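Local structure of sortase B (Clostridium perfringens, 5YFK) at residues 62-67 / 121-126. The protein is a class B sortase, probably a cysteine transpeptidase of the kind that joins sorted proteins to the bacterial cell wall. The protein carries 1 engineered substitution. Sequence-based numbering, arbitrary orientation.
Sequences EGTNID and FAQIKH
Thr-64 and Ile-66, in the turn that links strands 55-61 and 67-72, face Gln-123 and Phe-121 of segment 121-126, which winds into a 3-10 turn, with CA atoms 6.3 Å apart for Thr-64 and Gln-123. Gly-63, with its positive phi of 80°, suits the bend, and Thr-64 secures it as an ST turn: its OG1 accepts the backbone N-H of Ile-66 and also bonds Val-61 O. Gln-123 is long enough to span the gap. Its CG lies anti to the carbonyl carbon (chi1 -70°) and the chain runs on extended, carrying OE1 past Thr-64 CB to where Asn-65 N donates a hydrogen bond to Gln-123 OE1 (3.0 Å). The donor sits above the plane of the Gln-123 side-chain carbonyl, 55° out of it. The two side-chain amides lie against each other, Asn-65 OD1 3.0 Å from Gln-123 CD, an oxygen set against an amide carbon rather than a hydrogen bond. Two waters complete the polar bridge: one links Gly-63 O, Gln-123 OE1 and His-126 ND1, the other Asn-65 OD1 and Gln-123 N. On the buried side, branched Ile-66 divides its methyls, Ile-66 CD1 meeting Ile-124 CD1 at 3.5 Å and Ile-66 CG2 lying 3.6 Å from Phe-121 CE1. Phe-121 lies about 6 Å, side chain to side chain, from His-113, predicted to be the active-site proton donor/acceptor. With Asn-65 N and a water gripping Gln-123 OE1 while Asp-118 OD1 takes NE2, the amide's rotation is fixed, tying the turn to the chain beside the probable active site.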
ATOM      1  N   GLU A  62      -9.627  -3.403   3.265  1.00 23.05           N
ATOM      2  CA  GLU A  62     -10.856  -3.941   3.808  1.00 26.30           C
ATOM      3  C   GLU A  62     -10.614  -4.393   5.222  1.00 16.99           C
ATOM      4  O   GLU A  62      -9.572  -4.984   5.530  1.00 21.34           O
ATOM      5  CB  GLU A  62     -11.294  -5.141   2.950  1.00 32.65           C
ATOM      6  CG  GLU A  62     -12.314  -6.068   3.588  1.00 34.83           C
ATOM      7  CD  GLU A  62     -12.703  -7.240   2.674  1.00 39.54           C
ATOM      8  OE1 GLU A  62     -11.807  -7.857   2.059  1.00 29.59           O
ATOM      9  OE2 GLU A  62     -13.897  -7.610   2.646  1.00 48.73           O
ATOM     10  N   GLY A  63     -11.537  -4.009   6.102  1.00 18.29           N
ATOM     11  CA  GLY A  63     -11.552  -4.456   7.484  1.00 16.48           C
ATOM     12  C   GLY A  63     -10.598  -3.747   8.425  1.00 13.63           C
ATOM     13  O   GLY A  63     -10.311  -4.241   9.511  1.00 14.55           O
ATOM     14  N   THR A  64      -9.998  -2.657   7.946  1.00 13.76           N
ATOM     15  CA  THR A  64      -9.012  -1.891   8.711  1.00 12.93           C
ATOM     16  C   THR A  64      -9.344  -0.408   8.637  1.00 11.88           C
ATOM     17  O   THR A  64     -10.295  -0.000   7.953  1.00 12.86           O
ATOM     18  CB  THR A  64      -7.595  -2.023   8.116  1.00 11.63           C
ATOM     19  OG1 THR A  64      -7.556  -1.284   6.887  1.00 13.72           O
ATOM     20  CG2 THR A  64      -7.240  -3.477   7.876  1.00 14.17           C
ATOM     21  N   ASN A  65      -8.586   0.372   9.387  1.00 12.93           N
ATOM     22  CA  ASN A  65      -8.619   1.830   9.289  1.00 13.47           C
ATOM     23  C   ASN A  65      -7.616   2.403   8.305  1.00 14.16           C
ATOM     24  O   ASN A  65      -7.343   3.602   8.328  1.00 14.45           O
ATOM     25  CB  ASN A  65      -8.407   2.472  10.653  1.00 16.72           C
ATOM     26  CG  ASN A  65      -7.021   2.227  11.218  1.00 16.25           C
ATOM     27  OD1 ASN A  65      -6.289   1.367  10.760  1.00 14.55           O
ATOM     28  ND2 ASN A  65      -6.644   3.034  12.197  1.00 18.48           N
ATOM     29  N   ILE A  66      -7.156   1.572   7.387  1.00 12.68           N
ATOM     30  CA  ILE A  66      -6.268   2.027   6.334  1.00 14.82           C
ATOM     31  C   ILE A  66      -7.095   2.585   5.171  1.00 13.50           C
ATOM     32  O   ILE A  66      -7.764   1.867   4.432  1.00 15.23           O
ATOM     33  CB  ILE A  66      -5.302   0.926   5.870  1.00 11.77           C
ATOM     34  CG1 ILE A  66      -4.466   0.424   7.040  1.00 12.95           C
ATOM     35  CG2 ILE A  66      -4.361   1.462   4.783  1.00 13.15           C
ATOM     36  CD1 ILE A  66      -3.785  -0.884   6.728  1.00 15.63           C
ATOM     37  N   ASP A  67      -7.067   3.899   5.054  1.00 12.70           N
ATOM     38  CA  ASP A  67      -8.005   4.664   4.237  1.00 18.79           C
ATOM     39  C   ASP A  67      -7.383   6.036   4.002  1.00 15.96           C
ATOM     40  O   ASP A  67      -7.618   7.004   4.759  1.00 17.91           O
ATOM     41  CB  ASP A  67      -9.342   4.810   4.963  1.00 17.51           C
ATOM     42  CG  ASP A  67     -10.449   5.316   4.073  1.00 26.70           C
ATOM     43  OD1 ASP A  67     -10.213   5.608   2.883  1.00 22.10           O
ATOM     44  OD2 ASP A  67     -11.587   5.410   4.583  1.00 25.16           O
ATOM     45  N   PHE A 121      -0.054   2.597   8.695  1.00 12.48           N
ATOM     46  CA  PHE A 121      -0.047   1.149   8.303  1.00 12.85           C
ATOM     47  C   PHE A 121       0.072   0.202   9.516  1.00 12.18           C
ATOM     48  O   PHE A 121       0.257  -1.026   9.341  1.00 15.36           O
ATOM     49  CB  PHE A 121       1.082   0.861   7.297  1.00 12.85           C
ATOM     50  CG  PHE A 121       0.675   0.896   5.829  1.00 12.94           C
ATOM     51  CD1 PHE A 121      -0.494   1.514   5.402  1.00 11.31           C
ATOM     52  CD2 PHE A 121       1.634   0.596   4.850  1.00 11.69           C
ATOM     53  CE1 PHE A 121      -0.820   1.599   4.045  1.00 11.99           C
ATOM     54  CE2 PHE A 121       1.310   0.655   3.501  1.00 12.50           C
ATOM     55  CZ  PHE A 121       0.085   1.166   3.093  1.00 14.78           C
ATOM     56  N   ALA A 122      -0.225   0.690  10.726  1.00 13.71           N
ATOM     57  CA  ALA A 122      -0.200  -0.188  11.905  1.00 15.35           C
ATOM     58  C   ALA A 122      -0.998  -1.457  11.644  1.00 14.18           C
ATOM     59  O   ALA A 122      -0.579  -2.563  11.990  1.00 17.62           O
ATOM     60  CB  ALA A 122      -0.765   0.531  13.124  1.00 17.79           C
ATOM     61  N   GLN A 123      -2.188  -1.301  11.077  1.00 15.02           N
ATOM     62  CA  GLN A 123      -3.104  -2.442  10.962  1.00 14.86           C
ATOM     63  C   GLN A 123      -2.750  -3.473   9.940  1.00 14.80           C
ATOM     64  O   GLN A 123      -3.331  -4.565   9.938  1.00 14.32           O
ATOM     65  CB  GLN A 123      -4.556  -1.972  10.810  1.00 14.25           C
ATOM     66  CG  GLN A 123      -5.050  -1.366  12.101  1.00 14.50           C
ATOM     67  CD  GLN A 123      -6.562  -1.280  12.179  1.00 15.38           C
ATOM     68  OE1 GLN A 123      -7.274  -1.613  11.217  1.00 13.20           O
ATOM     69  NE2 GLN A 123      -7.038  -0.650  13.238  1.00 18.48           N
ATOM     70  N   ILE A 124      -1.685  -3.235   9.175  1.00 14.80           N
ATOM     71  CA  ILE A 124      -1.113  -4.317   8.357  1.00 14.03           C
ATOM     72  C   ILE A 124      -0.726  -5.541   9.191  1.00 13.64           C
ATOM     73  O   ILE A 124      -0.880  -6.702   8.763  1.00 13.18           O
ATOM     74  CB  ILE A 124       0.120  -3.808   7.573  1.00 14.33           C
ATOM     75  CG1 ILE A 124      -0.270  -2.692   6.605  1.00 15.78           C
ATOM     76  CG2 ILE A 124       0.796  -4.956   6.870  1.00 14.23           C
ATOM     77  CD1 ILE A 124      -1.281  -3.026   5.538  1.00 18.57           C
ATOM     78  N   LYS A 125      -0.426  -5.302  10.458  1.00 15.51           N
ATOM     79  CA  LYS A 125       0.010  -6.371  11.359  1.00 13.18           C
ATOM     80  C   LYS A 125      -1.131  -7.375  11.647  1.00 17.84           C
ATOM     81  O   LYS A 125      -0.880  -8.576  11.867  1.00 15.71           O
ATOM     82  CB  LYS A 125       0.528  -5.732  12.649  1.00 17.60           C
ATOM     83  CG  LYS A 125      -0.559  -5.245  13.602  1.00 19.59           C
ATOM     84  CD  LYS A 125       0.044  -4.497  14.780  1.00 29.73           C
ATOM     85  CE  LYS A 125      -1.008  -4.150  15.825  1.00 31.68           C
ATOM     86  NZ  LYS A 125      -1.202  -5.280  16.769  1.00 43.20           N
ATOM     87  N   HIS A 126      -2.351  -6.980  11.303  1.00 15.92           N
ATOM     88  CA  HIS A 126      -3.506  -7.843  11.600  1.00 17.25           C
ATOM     89  C   HIS A 126      -3.481  -9.015  10.649  1.00 15.41           C
ATOM     90  O   HIS A 126      -4.026 -10.074  10.938  1.00 17.32           O
ATOM     91  CB  HIS A 126      -4.811  -7.086  11.432  1.00 18.25           C
ATOM     92  CG  HIS A 126      -5.086  -6.080  12.504  1.00 18.96           C
ATOM     93  ND1 HIS A 126      -6.209  -5.282  12.487  1.00 27.18           N
ATOM     94  CD2 HIS A 126      -4.465  -5.827  13.683  1.00 28.95           C
ATOM     95  CE1 HIS A 126      -6.209  -4.503  13.559  1.00 33.52           C
ATOM     96  NE2 HIS A 126      -5.189  -4.845  14.323  1.00 21.89           N
TER
HETATM   97  O   HOH W   1      -8.340  -3.902  11.391  1.00 15.93           O
HETATM   98  O   HOH W   2      -3.426   1.354  10.704  1.00 16.35           O